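Local coordinates for N-acetyltransferase family protein (Bacillus anthracis, PDB 3LNB) that transfers acetyl groups from acetyl-coenzyme A to arylamines as an arylamine N-acetyltransferase and inactivates the sulfonamide drug sulfamethoxazole, at residues L98-N103 / N232-V237; S104-F109 / Y150-G155. The protein carries 1 engineered substitution. All coordinates share one frame; numbering follows the deposited sequence.

How the contacts relate
Both contacts are buried and both draw on helix 99-112, whose start belongs to contact 1 and whose next turns belong to contact 2; their centres lie about 12 Å apart. Contact 1 sets that helix against helix 228-240 through an aromatic face, a glutamine chain and a water-mediated link. Contact 2 sets it against the end of strand 148-152 and the loop that follows it through methyl groups alone, over a smaller interface (99 against 163 Å²). Asn103 joins them: its OD1 lies 2.8 Å from Ala154 N, and its ND2 probably bonds Asp153. Cys99 of contact 1 and Asp153 of contact 2, with His138, fit the Cys-His-Asp triad of this family.

Contact 1 of 2, residues L98-N103 / N232-V237; sequences LCYELN and NNIQKV. With COA (coenzyme A), chain B.
Ile234 meets Tyr100 obliquely, with its CG2 methyl 4.4 Å from Tyr100 CD1, an apolar touch. One residue on, Gln235 supplies most of this helix's share of the contact, nearly all of it against Tyr100. Its CA stands 4.2 Å from the Tyr100 ring centroid, 19° off the ring normal, which meets the criteria for a CH-pi contact. CG lies anti to the backbone N (chi1 -177°) and the chain stays extended, running past the phenol end with CG 3.3 Å from Tyr100 OH; the amide plane is turned 78° from the ring. This helix-to-helix packing joins 228-240 to the start of helix 99-112, where Leu98 is the N-cap and Cys99, which lines the coenzyme A pocket, is probably the nucleophile of the arylamine N-acetyltransferase triad. At the end of the Gln235 side chain, a water lies 2.8 Å from Gln235 OE1 and 2.9 Å from Glu101 OE1 and bridges the two side chains, while NE2 donates to Lys79 O. Glu101 OE1 also pairs with Lys89, and Glu101 OE2 takes a nearly straight bond from Leu98 N, arriving from above the carboxylate plane.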
loop_
_atom_site.group_PDB
_atom_site.type_symbol
_atom_site.label_atom_id
_atom_site.label_comp_id
_atom_site.label_asym_id
_atom_site.label_seq_id
_atom_site.Cartn_x
_atom_site.Cartn_y
_atom_site.Cartn_z
ATOM N N LEU A 98 -0.685 -3.092 6.135
ATOM C CA LEU A 98 -1.351 -1.873 5.708
ATOM C C LEU A 98 -0.335 -0.948 5.034
ATOM O O LEU A 98 0.861 -1.237 4.993
ATOM C CB LEU A 98 -2.013 -1.183 6.906
ATOM C CG LEU A 98 -3.222 -1.925 7.502
ATOM C CD1 LEU A 98 -3.713 -1.214 8.763
ATOM C CD2 LEU A 98 -4.340 -1.993 6.472
ATOM N N CYS A 99 -0.820 0.172 4.520
ATOM C CA CYS A 99 0.024 1.133 3.823
ATOM C C CYS A 99 1.329 1.518 4.523
ATOM O O CYS A 99 2.395 1.483 3.905
ATOM C CB CYS A 99 -0.784 2.394 3.528
ATOM S SG CYS A 99 -1.423 3.205 4.999
ATOM N N TYR A 100 1.263 1.885 5.801
ATOM C CA TYR A 100 2.474 2.288 6.509
ATOM C C TYR A 100 3.513 1.175 6.667
ATOM O O TYR A 100 4.681 1.449 6.956
ATOM C CB TYR A 100 2.136 2.885 7.880
ATOM C CG TYR A 100 1.277 2.018 8.753
ATOM C CD1 TYR A 100 -0.113 2.123 8.724
ATOM C CD2 TYR A 100 1.851 1.072 9.598
ATOM C CE1 TYR A 100 -0.910 1.306 9.519
ATOM C CE2 TYR A 100 1.065 0.251 10.388
ATOM C CZ TYR A 100 -0.314 0.371 10.344
ATOM O OH TYR A 100 -1.087 -0.461 11.120
ATOM N N GLU A 101 3.099 -0.076 6.486
ATOM C CA GLU A 101 4.036 -1.193 6.585
ATOM C C GLU A 101 4.578 -1.499 5.200
ATOM O O GLU A 101 5.787 -1.629 5.008
ATOM C CB GLU A 101 3.347 -2.431 7.158
ATOM C CG GLU A 101 2.820 -2.226 8.569
ATOM C CD GLU A 101 2.003 -3.404 9.058
ATOM O OE1 GLU A 101 2.594 -4.374 9.586
ATOM O OE2 GLU A 101 0.767 -3.357 8.901
ATOM N N LEU A 102 3.676 -1.606 4.233
ATOM C CA LEU A 102 4.064 -1.885 2.860
ATOM C C LEU A 102 5.046 -0.835 2.341
ATOM O O LEU A 102 6.101 -1.179 1.805
ATOM C CB LEU A 102 2.820 -1.932 1.965
ATOM C CG LEU A 102 1.891 -3.130 2.202
ATOM C CD1 LEU A 102 0.568 -2.942 1.463
ATOM C CD2 LEU A 102 2.604 -4.400 1.732
ATOM N N ASN A 103 4.713 0.440 2.513
ATOM C CA ASN A 103 5.586 1.503 2.031
ATOM C C ASN A 103 6.832 1.743 2.875
ATOM O O ASN A 103 7.816 2.271 2.376
ATOM C CB ASN A 103 4.806 2.806 1.849
ATOM C CG ASN A 103 3.920 2.777 0.612
ATOM O OD1 ASN A 103 4.251 2.134 -0.387
ATOM N ND2 ASN A 103 2.799 3.482 0.666
ATOM N N ASN A 232 5.261 5.104 13.650
ATOM C CA ASN A 232 4.714 4.314 14.753
ATOM C C ASN A 232 3.508 5.030 15.342
ATOM O O ASN A 232 2.585 4.386 15.846
ATOM C CB ASN A 232 5.747 4.089 15.857
ATOM C CG ASN A 232 6.811 3.093 15.462
ATOM O OD1 ASN A 232 6.509 1.974 15.057
ATOM N ND2 ASN A 232 8.066 3.498 15.574
ATOM N N ASN A 233 3.511 6.361 15.281
ATOM C CA ASN A 233 2.385 7.134 15.808
ATOM C C ASN A 233 1.199 6.921 14.866
ATOM O O ASN A 233 0.061 6.790 15.304
ATOM C CB ASN A 233 2.721 8.631 15.882
ATOM C CG ASN A 233 1.655 9.439 16.633
ATOM O OD1 ASN A 233 1.531 9.344 17.862
ATOM N ND2 ASN A 233 0.876 10.227 15.898
ATOM N N ILE A 234 1.478 6.887 13.568
ATOM C CA ILE A 234 0.436 6.675 12.577
ATOM C C ILE A 234 -0.200 5.305 12.806
ATOM O O ILE A 234 -1.419 5.156 12.732
ATOM C CB ILE A 234 1.002 6.754 11.133
ATOM C CG1 ILE A 234 1.469 8.182 10.832
ATOM C CG2 ILE A 234 -0.061 6.332 10.123
ATOM C CD1 ILE A 234 2.091 8.370 9.444
ATOM N N GLN A 235 0.624 4.304 13.098
ATOM C CA GLN A 235 0.091 2.972 13.331
ATOM C C GLN A 235 -0.842 2.986 14.536
ATOM O O GLN A 235 -1.940 2.432 14.489
ATOM C CB GLN A 235 1.211 1.958 13.577
ATOM C CG GLN A 235 0.697 0.544 13.747
ATOM C CD GLN A 235 1.806 -0.488 13.881
ATOM O OE1 GLN A 235 1.777 -1.525 13.220
ATOM N NE2 GLN A 235 2.780 -0.215 14.747
ATOM N N LYS A 236 -0.409 3.629 15.612
ATOM C CA LYS A 236 -1.227 3.685 16.813
ATOM C C LYS A 236 -2.576 4.363 16.575
ATOM O O LYS A 236 -3.596 3.918 17.104
ATOM C CB LYS A 236 -0.462 4.383 17.941
ATOM C CG LYS A 236 -1.258 4.527 19.237
ATOM C CD LYS A 236 -1.948 3.223 19.672
ATOM C CE LYS A 236 -0.969 2.169 20.159
ATOM N NZ LYS A 236 -1.704 1.013 20.790
ATOM N N VAL A 237 -2.590 5.432 15.782
ATOM C CA VAL A 237 -3.834 6.141 15.484
ATOM C C VAL A 237 -4.794 5.258 14.683
ATOM O O VAL A 237 -6.009 5.344 14.833
ATOM C CB VAL A 237 -3.573 7.432 14.667
ATOM C CG1 VAL A 237 -4.897 8.097 14.303
ATOM C CG2 VAL A 237 -2.710 8.391 15.465
HETATM N N1A COA B . -10.970 -1.188 6.387
HETATM C C2A COA B . -11.643 -2.302 6.618
HETATM N N3A COA B . -12.538 -2.764 5.762
HETATM C C4A COA B . -12.789 -2.106 4.623
HETATM C C5A COA B . -12.106 -0.931 4.346
HETATM C C6A COA B . -11.171 -0.477 5.268
HETATM N N6A COA B . -10.477 0.635 5.038
HETATM N N7A COA B . -12.525 -0.493 3.164
HETATM C C8A COA B . -13.432 -1.356 2.710
HETATM N N9A COA B . -13.594 -2.343 3.591
HETATM C C1B COA B . -14.434 -3.547 3.393
HETATM C C2B COA B . -15.907 -3.227 3.144
HETATM O O2B COA B . -16.569 -2.972 4.387
HETATM C C3B COA B . -16.380 -4.551 2.545
HETATM O O3B COA B . -16.827 -5.440 3.572
HETATM P P3B COA B . -18.027 -6.463 3.246
HETATM O O7A COA B . -17.852 -7.138 1.941
HETATM O O8A COA B . -18.087 -7.500 4.476
HETATM O O9A COA B . -19.369 -5.578 3.307
HETATM C C4B COA B . -15.124 -5.105 1.868
HETATM O O4B COA B . -14.062 -4.181 2.161
HETATM C C5B COA B . -15.296 -5.181 0.352
HETATM O O5B COA B . -15.513 -3.872 -0.179
HETATM P P1A COA B . -15.939 -3.702 -1.720
HETATM O O1A COA B . -15.875 -2.124 -2.028
HETATM O O2A COA B . -17.278 -4.274 -1.982
HETATM O O3A COA B . -14.795 -4.438 -2.581
HETATM P P2A COA B . -13.363 -3.789 -2.927
HETATM O O4A COA B . -13.556 -3.041 -4.338
HETATM O O5A COA B . -12.323 -4.841 -2.997
HETATM O O6A COA B . -13.045 -2.642 -1.843
HETATM C CBP COA B . -10.874 -2.257 -0.753
HETATM C CCP COA B . -12.258 -2.908 -0.677
HETATM C CDP COA B . -10.040 -2.949 -1.833
HETATM C CEP COA B . -10.178 -2.406 0.601
HETATM C CAP COA B . -11.022 -0.768 -1.077
HETATM O OAP COA B . -11.850 -0.148 -0.090
HETATM C C9P COA B . -9.666 -0.060 -1.090
HETATM O O9P COA B . -8.862 -0.242 -2.003
HETATM N N8P COA B . -9.458 0.753 -0.056
HETATM C C7P COA B . -8.231 1.545 0.112
HETATM C C6P COA B . -7.774 1.513 1.573
HETATM C C5P COA B . -6.766 2.629 1.861
HETATM O O5P COA B . -7.137 3.797 1.946
HETATM N N4P COA B . -5.503 2.245 2.027
HETATM C C3P COA B . -4.433 3.215 2.302
HETATM C C2P COA B . -4.432 3.629 3.775
HETATM S S1P COA B . -3.903 2.305 4.923
HETATM O O HOH W 1 3.306 -3.719 12.319
#

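Contact 2 of 2, residues S104-F109 / Y150-G155; sequences SLLYYF and YVIDAG
Leu106 makes every apolar contact of the interface through one methyl: its CD2 lies 3.6 Å from Ile152 CG2 and 4.2 Å from Ala154 CB, so a single branch meets two residues that alternate along the opposing backbone. With CG anti to N (chi1 177°) and CD2 extended away from CA, this methyl is the one that reaches the strand. On the other side, CG2 of Ile152 is the branch that reaches the leucine, and the two side chains cross at about a right angle. The backbones stay well apart: the closest CA pair, Leu106 and Ala154, is separated by 7.9 Å.

Polar interactions lie within 150-155 and toward its neighbours. The CB of Asp153 points away from the helix while those of Ile152 and Ala154 point toward it, an alternation that carries on past the end of the strand. Asp153 OD1 accepts from Gly155 N at 2.8 Å (159°), with the donor nearly in line with the C-O bond, and this closes an Asx turn just beyond the strand. The second oxygen, OD2, bonds His138 NE2, consistent with Asp153 being the acid of the Cys-His-Asp triad; the turn, together with the side chain of Asn103, would help fix the rotation of the carboxylate that faces the histidine. Gly155, at the end of the turn, touches coenzyme A.

Within the fold, helix 99-112 lies over strand 148-152, next to the outermost strand 165-166 of the larger antiparallel sheet. Strand 131-145 extends the same apolar layer, its Ile141 touching both Leu106 and Ile152. Away from the sheet, Leu105 packs on helix 83-92 and Phe109 reaches helix 34-42, where its ring stacks with Phe39.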
loop_
_atom_site.group_PDB
_atom_site.type_symbol
_atom_site.label_atom_id
_atom_site.label_comp_id
_atom_site.label_asym_id
_atom_site.label_seq_id
_atom_site.Cartn_x
_atom_site.Cartn_y
_atom_site.Cartn_z
ATOM N N SER A 104 6.792 1.373 4.150
ATOM C CA SER A 104 7.975 1.530 4.983
ATOM C C SER A 104 8.991 0.490 4.506
ATOM O O SER A 104 10.178 0.781 4.377
ATOM C CB SER A 104 7.645 1.300 6.462
ATOM O OG SER A 104 7.064 2.452 7.048
ATOM N N LEU A 105 8.511 -0.718 4.235
ATOM C CA LEU A 105 9.378 -1.788 3.752
ATOM C C LEU A 105 9.986 -1.403 2.415
ATOM O O LEU A 105 11.200 -1.501 2.222
ATOM C CB LEU A 105 8.595 -3.093 3.596
ATOM C CG LEU A 105 9.395 -4.254 2.993
ATOM C CD1 LEU A 105 10.572 -4.614 3.902
ATOM C CD2 LEU A 105 8.486 -5.447 2.807
ATOM N N LEU A 106 9.140 -0.966 1.488
ATOM C CA LEU A 106 9.617 -0.560 0.173
ATOM C C LEU A 106 10.627 0.578 0.322
ATOM O O LEU A 106 11.600 0.652 -0.426
ATOM C CB LEU A 106 8.446 -0.111 -0.709
ATOM C CG LEU A 106 8.815 0.418 -2.101
ATOM C CD1 LEU A 106 9.615 -0.634 -2.857
ATOM C CD2 LEU A 106 7.552 0.769 -2.871
ATOM N N TYR A 107 10.391 1.464 1.284
ATOM C CA TYR A 107 11.305 2.577 1.518
ATOM C C TYR A 107 12.694 2.017 1.817
ATOM O O TYR A 107 13.675 2.379 1.165
ATOM C CB TYR A 107 10.836 3.431 2.702
ATOM C CG TYR A 107 11.930 4.305 3.286
ATOM C CD1 TYR A 107 12.325 5.488 2.655
ATOM C CD2 TYR A 107 12.618 3.911 4.433
ATOM C CE1 TYR A 107 13.388 6.254 3.151
ATOM C CE2 TYR A 107 13.680 4.667 4.941
ATOM C CZ TYR A 107 14.063 5.835 4.292
ATOM O OH TYR A 107 15.150 6.539 4.759
ATOM N N TYR A 108 12.773 1.139 2.812
ATOM C CA TYR A 108 14.047 0.544 3.184
ATOM C C TYR A 108 14.692 -0.145 1.990
ATOM O O TYR A 108 15.887 0.013 1.752
ATOM C CB TYR A 108 13.867 -0.462 4.327
ATOM C CG TYR A 108 13.631 0.185 5.672
ATOM C CD1 TYR A 108 14.529 1.124 6.177
ATOM C CD2 TYR A 108 12.512 -0.132 6.439
ATOM C CE1 TYR A 108 14.323 1.736 7.418
ATOM C CE2 TYR A 108 12.292 0.476 7.684
ATOM C CZ TYR A 108 13.204 1.407 8.165
ATOM O OH TYR A 108 13.014 2.002 9.396
ATOM N N PHE A 109 13.895 -0.897 1.240
ATOM C CA PHE A 109 14.415 -1.598 0.075
ATOM C C PHE A 109 15.025 -0.619 -0.926
ATOM O O PHE A 109 16.161 -0.804 -1.370
ATOM C CB PHE A 109 13.309 -2.399 -0.618
ATOM C CG PHE A 109 13.793 -3.186 -1.808
ATOM C CD1 PHE A 109 14.653 -4.264 -1.640
ATOM C CD2 PHE A 109 13.412 -2.829 -3.095
ATOM C CE1 PHE A 109 15.129 -4.978 -2.742
ATOM C CE2 PHE A 109 13.883 -3.536 -4.206
ATOM C CZ PHE A 109 14.742 -4.611 -4.027
ATOM N N TYR A 150 8.642 11.849 -7.859
ATOM C CA TYR A 150 7.594 10.881 -8.141
ATOM C C TYR A 150 7.002 10.359 -6.855
ATOM O O TYR A 150 7.679 10.285 -5.829
ATOM C CB TYR A 150 8.135 9.673 -8.899
ATOM C CG TYR A 150 8.771 9.979 -10.225
ATOM C CD1 TYR A 150 10.037 10.552 -10.296
ATOM C CD2 TYR A 150 8.112 9.676 -11.417
ATOM C CE1 TYR A 150 10.637 10.816 -11.519
ATOM C CE2 TYR A 150 8.699 9.935 -12.646
ATOM C CZ TYR A 150 9.963 10.504 -12.690
ATOM O OH TYR A 150 10.557 10.745 -13.900
ATOM N N VAL A 151 5.728 10.000 -6.911
ATOM C CA VAL A 151 5.086 9.400 -5.753
ATOM C C VAL A 151 5.224 7.897 -5.979
ATOM O O VAL A 151 4.952 7.396 -7.072
ATOM C CB VAL A 151 3.577 9.755 -5.655
ATOM C CG1 VAL A 151 2.856 8.748 -4.740
ATOM C CG2 VAL A 151 3.414 11.170 -5.103
ATOM N N ILE A 152 5.683 7.191 -4.954
ATOM C CA ILE A 152 5.831 5.742 -5.021
ATOM C C ILE A 152 4.863 5.246 -3.962
ATOM O O ILE A 152 5.052 5.508 -2.774
ATOM C CB ILE A 152 7.261 5.285 -4.646
ATOM C CG1 ILE A 152 8.292 5.966 -5.551
ATOM C CG2 ILE A 152 7.374 3.764 -4.790
ATOM C CD1 ILE A 152 8.128 5.642 -7.021
ATOM N N ASP A 153 3.819 4.543 -4.384
ATOM C CA ASP A 153 2.831 4.066 -3.429
ATOM C C ASP A 153 2.382 2.633 -3.677
ATOM O O ASP A 153 1.752 2.333 -4.685
ATOM C CB ASP A 153 1.617 4.996 -3.449
ATOM C CG ASP A 153 0.633 4.711 -2.322
ATOM O OD1 ASP A 153 0.835 3.737 -1.563
ATOM O OD2 ASP A 153 -0.348 5.477 -2.203
ATOM N N ALA A 154 2.710 1.753 -2.741
ATOM C CA ALA A 154 2.329 0.352 -2.843
ATOM C C ALA A 154 1.374 0.008 -1.710
ATOM O O ALA A 154 1.132 -1.165 -1.435
ATOM C CB ALA A 154 3.564 -0.534 -2.767
ATOM N N GLY A 155 0.830 1.030 -1.054
ATOM C CA GLY A 155 -0.068 0.779 0.060
ATOM C C GLY A 155 -1.517 1.213 -0.087
ATOM O O GLY A 155 -2.284 1.118 0.871
#